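Side-chain contacts in oxidized polyvinyl alcohol hydrolase (Sphingopyxis, PDB 3WLA), which hydrolyses beta-diketones such as nonane-4,6-dione and the diketone units of oxidized polyvinyl alcohol, the second step in breaking that polymer down: residues A[125-128]-A[129-132]; A[65-68]-A[69-73]; A[56-59]-A[60-64]. One frame throughout, in Å; residues are numbered along the deposited sequence.

Contact 1. Residues A[125-128]-A[129-132]; sequences DKYK and TDAG
Lys126 O is gripped from three directions where this short turn closes. The backbone N of Asp130 reaches it at 3.1 Å, in the carbonyl plane; Thr129 N makes a longer, weak bond; and a water donates to Lys126 O at 2.6 Å. That water is also hydrogen-bonded to Thr129 OG1, and a second water links the same hydroxyl to Asp125 O. OG1 sits between the backbone N and the carbonyl carbon of its residue (chi1 57°), which turns it back over the preceding turn to meet both waters.

Tyr127 and Asp130 run side by side in the same direction, ring and carboxylate planes 69° apart. Tyr127 CD1 rests 3.8 Å from Asp130 CB, while Asp130 O comes to the ring edge at 3.5 Å from CD1. One face of the ring carries Lys126 CG over its centre, and Trp109 also stacks with Tyr127.

Asp130 OD1 accepts from Gly132 N at 2.9 Å, above the carboxylate plane, making an Asx turn just ahead of helix 133-145. Arg136 forms a salt bridge to the same oxygen, and Arg170 collects the carbonyls of Tyr127, Asp130 and Ala131. A carboxylate so placed, between a helix N terminus and an arginine, is probably kept ionised.

Contact 2. Residues A[65-68]-A[69-73]; sequences NVPR and SGNNA
Asn71 lays its CB against the backbone of Pro67 where the chain doubles back: Asn71 CB lies 3.8 Å from Pro67 CA. With its CG anti to the backbone N (chi1 -167°), Asn71 reaches along the turn toward Asn65, where OD1 stops 3.9 Å from Asn65 O, while ND2 binds Asp293. Farther along, the amide of Asn65 swings back over the returning arm of the loop, and its ND2 meets the methyl of Ala73 at 3.6 Å.

Helix 60-65 ends here; Val66 breaks out of it in an extended conformation, and a 3-10 turn starts at Pro67. Val66 O takes Ser69 N at 2.9 Å, the donor standing well above the carbonyl plane, and a weak bond from Asn71 N; Pro67 O accepts Gly70 N at 3.0 Å. Gly70 has a phi of 126°, where a side chain would run into the carbonyl O of Ser69 and the amide of Asn72.

Arg68 and Ser69 are joined through water. Arg68 bends at chi3 (71°), bringing NE round to give its proton to a water lying in the guanidinium plane, and the water in turn donates to Ser69 OG at 2.6 Å. That hydroxyl is also hydrogen-bonded to Glu58 OE2.

Contact 3. Residues A[56-59]-A[60-64]; sequences TVEA and TNWNL. With SO4 (sulfate ion), chain D.
The Trp62 indole lies across the backbone of the preceding loop. Over one face, Ala59 CB stands 3.5 Å from the centroid of the five-membered ring and only 7° off its normal, a CH-pi contact, and Ala59 N sits above the plane nearer the rim. Past it, Glu58 CA comes within 3.6 Å of Trp62 CE3 and Val57 O within 3.6 Å of Trp62 CZ3, both obliquely. CG of Trp62 is anti to the carbonyl carbon (chi1 -58°), which folds the indole back toward the residues before the helix. Replacing Trp62 by alanine would probably uncover the Ala59 methyl, which would lose its CH-pi partner, and expose the Glu58 backbone beside it.

Ala59 is the N-cap residue of helix 60-65. Its O takes Asn63 N at 3.2 Å, nearly along the C=O axis, and a weak bond from Trp62 N. A water donates weakly to Glu58 OE1 and accepts from Asn63 ND2, while the other Glu58 oxygen is taken by Ser69.

At the other end, a sulfate, probably from the crystallisation liquor, takes Thr56 N at 2.8 Å on O1 and Val57 N at 2.9 Å on O2; Thr56 OG1 adds a bond to O1. Ser162, the likely nucleophile, also bonds this ion. Backbone N-H groups gathering an anion beside that serine are consistent with an oxyanion-binding site of an alpha/beta-hydrolase.

Overall arrangement
From the N terminus the contacts come in series, none enclosing or crossing another. Contact 3 comes first, joining the loop after strand 47-53 to helix 60-65. Contact 2 follows at once and turns the chain at the end of that helix, in the loop that leads to strand 81-85. Their centres are about 8 Å apart and they touch: the Ser69-Glu58 bond joins them, and Ala73 N meets Leu64 O at 2.8 Å. Contact 1 comes after strand 81-85, in the long loop leading into helix 133-145. It stands alone, its centre about 32 Å from that of contact 2, on the opposite side of the chain's centre.

Contact 1. Residues A[125-128]-A[129-132]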
loop_
_atom_site.group_PDB
_atom_site.type_symbol
_atom_site.label_atom_id
_atom_site.label_comp_id
_atom_site.label_asym_id
_atom_site.label_seq_id
_atom_site.Cartn_x
_atom_site.Cartn_y
_atom_site.Cartn_z
ATOM N N ASP A 125 2.292 -11.517 18.224
ATOM C CA ASP A 125 3.731 -11.702 18.288
ATOM C C ASP A 125 4.303 -12.497 17.113
ATOM O O ASP A 125 5.374 -12.177 16.618
ATOM C CB ASP A 125 4.117 -12.344 19.614
ATOM C CG ASP A 125 3.986 -11.365 20.786
ATOM O OD1 ASP A 125 3.730 -10.143 20.542
ATOM O OD2 ASP A 125 4.135 -11.810 21.956
ATOM N N LYS A 126 3.601 -13.513 16.636
ATOM C CA LYS A 126 4.158 -14.257 15.502
ATOM C C LYS A 126 4.371 -13.340 14.286
ATOM O O LYS A 126 5.226 -13.615 13.419
ATOM C CB LYS A 126 3.237 -15.396 15.104
ATOM C CG LYS A 126 1.901 -14.936 14.603
ATOM C CD LYS A 126 1.079 -16.114 14.160
ATOM C CE LYS A 126 0.511 -16.841 15.359
ATOM N NZ LYS A 126 -0.405 -15.944 16.171
ATOM N N TYR A 127 3.637 -12.230 14.237
ATOM C CA TYR A 127 3.723 -11.365 13.074
ATOM C C TYR A 127 4.778 -10.340 13.155
ATOM O O TYR A 127 4.886 -9.503 12.260
ATOM C CB TYR A 127 2.364 -10.762 12.743
ATOM C CG TYR A 127 1.393 -11.857 12.394
ATOM C CD1 TYR A 127 1.742 -12.841 11.458
ATOM C CD2 TYR A 127 0.141 -11.915 12.961
ATOM C CE1 TYR A 127 0.871 -13.843 11.097
ATOM C CE2 TYR A 127 -0.773 -12.948 12.592
ATOM C CZ TYR A 127 -0.377 -13.890 11.653
ATOM O OH TYR A 127 -1.257 -14.840 11.205
ATOM N N LYS A 128 5.582 -10.427 14.226
ATOM C CA LYS A 128 6.743 -9.570 14.367
ATOM C C LYS A 128 7.750 -10.024 13.272
ATOM O O LYS A 128 8.578 -9.222 12.821
ATOM C CB LYS A 128 7.392 -9.763 15.750
ATOM C CG LYS A 128 6.867 -8.832 16.817
ATOM C CD LYS A 128 7.293 -9.273 18.200
ATOM C CE LYS A 128 6.927 -8.198 19.225
ATOM N NZ LYS A 128 7.446 -8.478 20.626
ATOM N N THR A 129 7.669 -11.297 12.856
ATOM C CA THR A 129 8.606 -11.847 11.851
ATOM C C THR A 129 7.964 -12.488 10.606
ATOM O O THR A 129 8.582 -12.521 9.534
ATOM C CB THR A 129 9.567 -12.904 12.490
ATOM O OG1 THR A 129 8.800 -13.965 13.098
ATOM C CG2 THR A 129 10.451 -12.242 13.554
ATOM N N ASP A 130 6.738 -12.989 10.761
ATOM C CA ASP A 130 5.951 -13.629 9.696
ATOM C C ASP A 130 5.240 -12.488 8.958
ATOM O O ASP A 130 4.525 -11.696 9.585
ATOM C CB ASP A 130 4.902 -14.559 10.327
ATOM C CG ASP A 130 4.131 -15.389 9.292
ATOM O OD1 ASP A 130 3.978 -14.931 8.140
ATOM O OD2 ASP A 130 3.642 -16.488 9.629
ATOM N N ALA A 131 5.471 -12.389 7.652
ATOM C CA ALA A 131 4.878 -11.340 6.820
ATOM C C ALA A 131 3.329 -11.406 6.805
ATOM O O ALA A 131 2.626 -10.392 6.658
ATOM C CB ALA A 131 5.426 -11.456 5.358
ATOM N N GLY A 132 2.802 -12.603 6.957
ATOM C CA GLY A 132 1.370 -12.748 6.902
ATOM C C GLY A 132 0.835 -13.231 5.555
ATOM O O GLY A 132 1.501 -13.072 4.513
HETATM O O HOH W 1 7.785 -13.557 15.866
HETATM O O HOH W 2 6.773 -15.662 13.387
#

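Contact 2. Residues A[65-68]-A[69-73]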
loop_
_atom_site.group_PDB
_atom_site.type_symbol
_atom_site.label_atom_id
_atom_site.label_comp_id
_atom_site.label_asym_id
_atom_site.label_seq_id
_atom_site.Cartn_x
_atom_site.Cartn_y
_atom_site.Cartn_z
ATOM N N ASN A 65 -13.075 1.089 -11.210
ATOM C CA ASN A 65 -13.964 1.703 -12.203
ATOM C C ASN A 65 -14.734 2.936 -11.898
ATOM O O ASN A 65 -15.410 3.473 -12.792
ATOM C CB ASN A 65 -15.007 0.660 -12.640
ATOM C CG ASN A 65 -14.379 -0.613 -13.100
ATOM O OD1 ASN A 65 -14.844 -1.703 -12.757
ATOM N ND2 ASN A 65 -13.324 -0.509 -13.861
ATOM N N VAL A 66 -14.702 3.384 -10.652
ATOM C CA VAL A 66 -15.469 4.521 -10.268
ATOM C C VAL A 66 -14.516 5.639 -9.941
ATOM O O VAL A 66 -13.652 5.478 -9.079
ATOM C CB VAL A 66 -16.306 4.151 -9.037
ATOM C CG1 VAL A 66 -17.072 5.333 -8.556
ATOM C CG2 VAL A 66 -17.236 2.954 -9.406
ATOM N N PRO A 67 -14.662 6.782 -10.622
ATOM C CA PRO A 67 -13.806 7.929 -10.400
ATOM C C PRO A 67 -13.645 8.335 -8.989
ATOM O O PRO A 67 -12.524 8.608 -8.575
ATOM C CB PRO A 67 -14.448 9.014 -11.232
ATOM C CG PRO A 67 -14.954 8.248 -12.399
ATOM C CD PRO A 67 -15.566 7.030 -11.771
ATOM N N ARG A 68 -14.751 8.390 -8.246
ATOM C CA ARG A 68 -14.729 8.787 -6.866
ATOM C C ARG A 68 -13.801 7.906 -6.023
ATOM O O ARG A 68 -13.237 8.355 -5.016
ATOM C CB ARG A 68 -16.172 8.693 -6.326
ATOM C CG ARG A 68 -16.360 9.175 -4.970
ATOM C CD ARG A 68 -17.890 9.279 -4.647
ATOM N NE ARG A 68 -18.609 8.010 -4.477
ATOM C CZ ARG A 68 -19.906 7.950 -4.154
ATOM N NH1 ARG A 68 -20.590 9.085 -3.989
ATOM N NH2 ARG A 68 -20.502 6.755 -3.928
ATOM N N SER A 69 -13.658 6.643 -6.429
ATOM C CA SER A 69 -12.829 5.707 -5.695
ATOM C C SER A 69 -11.471 5.482 -6.335
ATOM O O SER A 69 -10.729 4.597 -5.907
ATOM C CB SER A 69 -13.578 4.387 -5.521
ATOM O OG SER A 69 -14.682 4.603 -4.620
ATOM N N GLY A 70 -11.151 6.255 -7.379
ATOM C CA GLY A 70 -9.818 6.142 -7.970
ATOM C C GLY A 70 -9.731 5.883 -9.462
ATOM O O GLY A 70 -8.785 6.291 -10.086
ATOM N N ASN A 71 -10.688 5.160 -10.027
ATOM C CA ASN A 71 -10.673 4.848 -11.475
ATOM C C ASN A 71 -9.300 4.285 -11.880
ATOM O O ASN A 71 -8.712 4.670 -12.931
ATOM C CB ASN A 71 -11.033 6.134 -12.253
ATOM C CG ASN A 71 -11.374 5.874 -13.735
ATOM O OD1 ASN A 71 -11.936 4.829 -14.090
ATOM N ND2 ASN A 71 -11.014 6.835 -14.607
ATOM N N ASN A 72 -8.805 3.344 -11.071
ATOM C CA ASN A 72 -7.487 2.765 -11.321
ATOM C C ASN A 72 -7.379 1.922 -12.599
ATOM O O ASN A 72 -6.288 1.776 -13.129
ATOM C CB ASN A 72 -7.008 1.985 -10.099
ATOM C CG ASN A 72 -6.441 2.909 -9.040
ATOM O OD1 ASN A 72 -5.319 3.397 -9.202
ATOM N ND2 ASN A 72 -7.200 3.183 -7.972
ATOM N N ALA A 73 -8.495 1.417 -13.130
ATOM C CA ALA A 73 -8.410 0.637 -14.359
ATOM C C ALA A 73 -7.900 1.504 -15.521
ATOM O O ALA A 73 -7.430 1.004 -16.533
ATOM C CB ALA A 73 -9.827 0.027 -14.743
HETATM O O HOH W 3 -17.136 5.348 -4.624
#

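Contact 3. Residues A[56-59]-A[60-64]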
loop_
_atom_site.group_PDB
_atom_site.type_symbol
_atom_site.label_atom_id
_atom_site.label_comp_id
_atom_site.label_asym_id
_atom_site.label_seq_id
_atom_site.Cartn_x
_atom_site.Cartn_y
_atom_site.Cartn_z
ATOM N N THR A 56 -11.116 0.128 3.906
ATOM C CA THR A 56 -12.120 -0.556 4.707
ATOM C C THR A 56 -13.523 -0.626 4.108
ATOM O O THR A 56 -14.223 -1.665 4.263
ATOM C CB THR A 56 -12.288 0.142 6.070
ATOM O OG1 THR A 56 -10.998 0.303 6.702
ATOM C CG2 THR A 56 -13.356 -0.631 6.941
ATOM N N VAL A 57 -13.937 0.448 3.428
ATOM C CA VAL A 57 -15.315 0.486 2.929
ATOM C C VAL A 57 -15.571 0.545 1.432
ATOM O O VAL A 57 -16.728 0.531 1.003
ATOM C CB VAL A 57 -16.118 1.596 3.633
ATOM C CG1 VAL A 57 -15.993 1.413 5.173
ATOM C CG2 VAL A 57 -15.621 2.956 3.218
ATOM N N GLU A 58 -14.534 0.582 0.603
ATOM C CA GLU A 58 -14.798 0.634 -0.850
ATOM C C GLU A 58 -14.588 -0.733 -1.478
ATOM O O GLU A 58 -13.704 -1.505 -1.075
ATOM C CB GLU A 58 -13.875 1.657 -1.515
ATOM C CG GLU A 58 -14.097 3.075 -0.965
ATOM C CD GLU A 58 -13.070 4.043 -1.541
ATOM O OE1 GLU A 58 -11.890 3.889 -1.166
ATOM O OE2 GLU A 58 -13.452 4.914 -2.363
ATOM N N ALA A 59 -15.385 -1.040 -2.493
ATOM C CA ALA A 59 -15.291 -2.352 -3.165
ATOM C C ALA A 59 -14.122 -2.310 -4.144
ATOM O O ALA A 59 -13.869 -1.236 -4.717
ATOM C CB ALA A 59 -16.595 -2.618 -4.005
ATOM N N THR A 60 -13.504 -3.465 -4.400
ATOM C CA THR A 60 -12.405 -3.542 -5.377
ATOM C C THR A 60 -12.830 -2.981 -6.741
ATOM O O THR A 60 -12.061 -2.220 -7.394
ATOM C CB THR A 60 -11.891 -4.982 -5.508
ATOM O OG1 THR A 60 -11.200 -5.321 -4.294
ATOM C CG2 THR A 60 -10.889 -5.181 -6.744
ATOM N N ASN A 61 -14.033 -3.318 -7.183
ATOM C CA ASN A 61 -14.476 -2.799 -8.474
ATOM C C ASN A 61 -14.661 -1.265 -8.480
ATOM O O ASN A 61 -14.506 -0.652 -9.523
ATOM C CB ASN A 61 -15.746 -3.499 -8.932
ATOM C CG ASN A 61 -15.454 -4.827 -9.578
ATOM O OD1 ASN A 61 -14.315 -5.134 -9.933
ATOM N ND2 ASN A 61 -16.507 -5.634 -9.753
ATOM N N TRP A 62 -15.012 -0.664 -7.345
ATOM C CA TRP A 62 -15.115 0.782 -7.303
ATOM C C TRP A 62 -13.742 1.386 -7.539
ATOM O O TRP A 62 -13.618 2.298 -8.326
ATOM C CB TRP A 62 -15.607 1.305 -5.965
ATOM C CG TRP A 62 -16.938 0.775 -5.543
ATOM C CD1 TRP A 62 -17.751 -0.087 -6.239
ATOM C CD2 TRP A 62 -17.575 1.022 -4.297
ATOM N NE1 TRP A 62 -18.854 -0.391 -5.482
ATOM C CE2 TRP A 62 -18.769 0.276 -4.282
ATOM C CE3 TRP A 62 -17.253 1.813 -3.176
ATOM C CZ2 TRP A 62 -19.641 0.293 -3.190
ATOM C CZ3 TRP A 62 -18.139 1.840 -2.074
ATOM C CH2 TRP A 62 -19.312 1.081 -2.095
ATOM N N ASN A 63 -12.736 0.898 -6.822
ATOM C CA ASN A 63 -11.402 1.412 -6.972
ATOM C C ASN A 63 -10.941 1.338 -8.440
ATOM O O ASN A 63 -10.238 2.215 -8.906
ATOM C CB ASN A 63 -10.489 0.616 -6.045
ATOM C CG ASN A 63 -9.034 0.977 -6.186
ATOM O OD1 ASN A 63 -8.368 0.506 -7.110
ATOM N ND2 ASN A 63 -8.519 1.792 -5.246
ATOM N N LEU A 64 -11.326 0.290 -9.151
ATOM C CA LEU A 64 -10.956 0.119 -10.542
ATOM C C LEU A 64 -11.787 0.925 -11.515
ATOM O O LEU A 64 -11.255 1.404 -12.544
ATOM C CB LEU A 64 -11.122 -1.347 -10.974
ATOM C CG LEU A 64 -10.109 -2.315 -10.397
ATOM C CD1 LEU A 64 -10.429 -3.759 -10.845
ATOM C CD2 LEU A 64 -8.745 -1.904 -10.926
HETATM S S SO4 D . -11.609 3.522 4.253
HETATM O O1 SO4 D . -10.540 2.692 4.828
HETATM O O2 SO4 D . -12.286 2.773 3.158
HETATM O O3 SO4 D . -12.614 3.771 5.258
HETATM O O4 SO4 D . -11.111 4.803 3.747
HETATM O O HOH W 4 -10.594 2.851 -3.590
#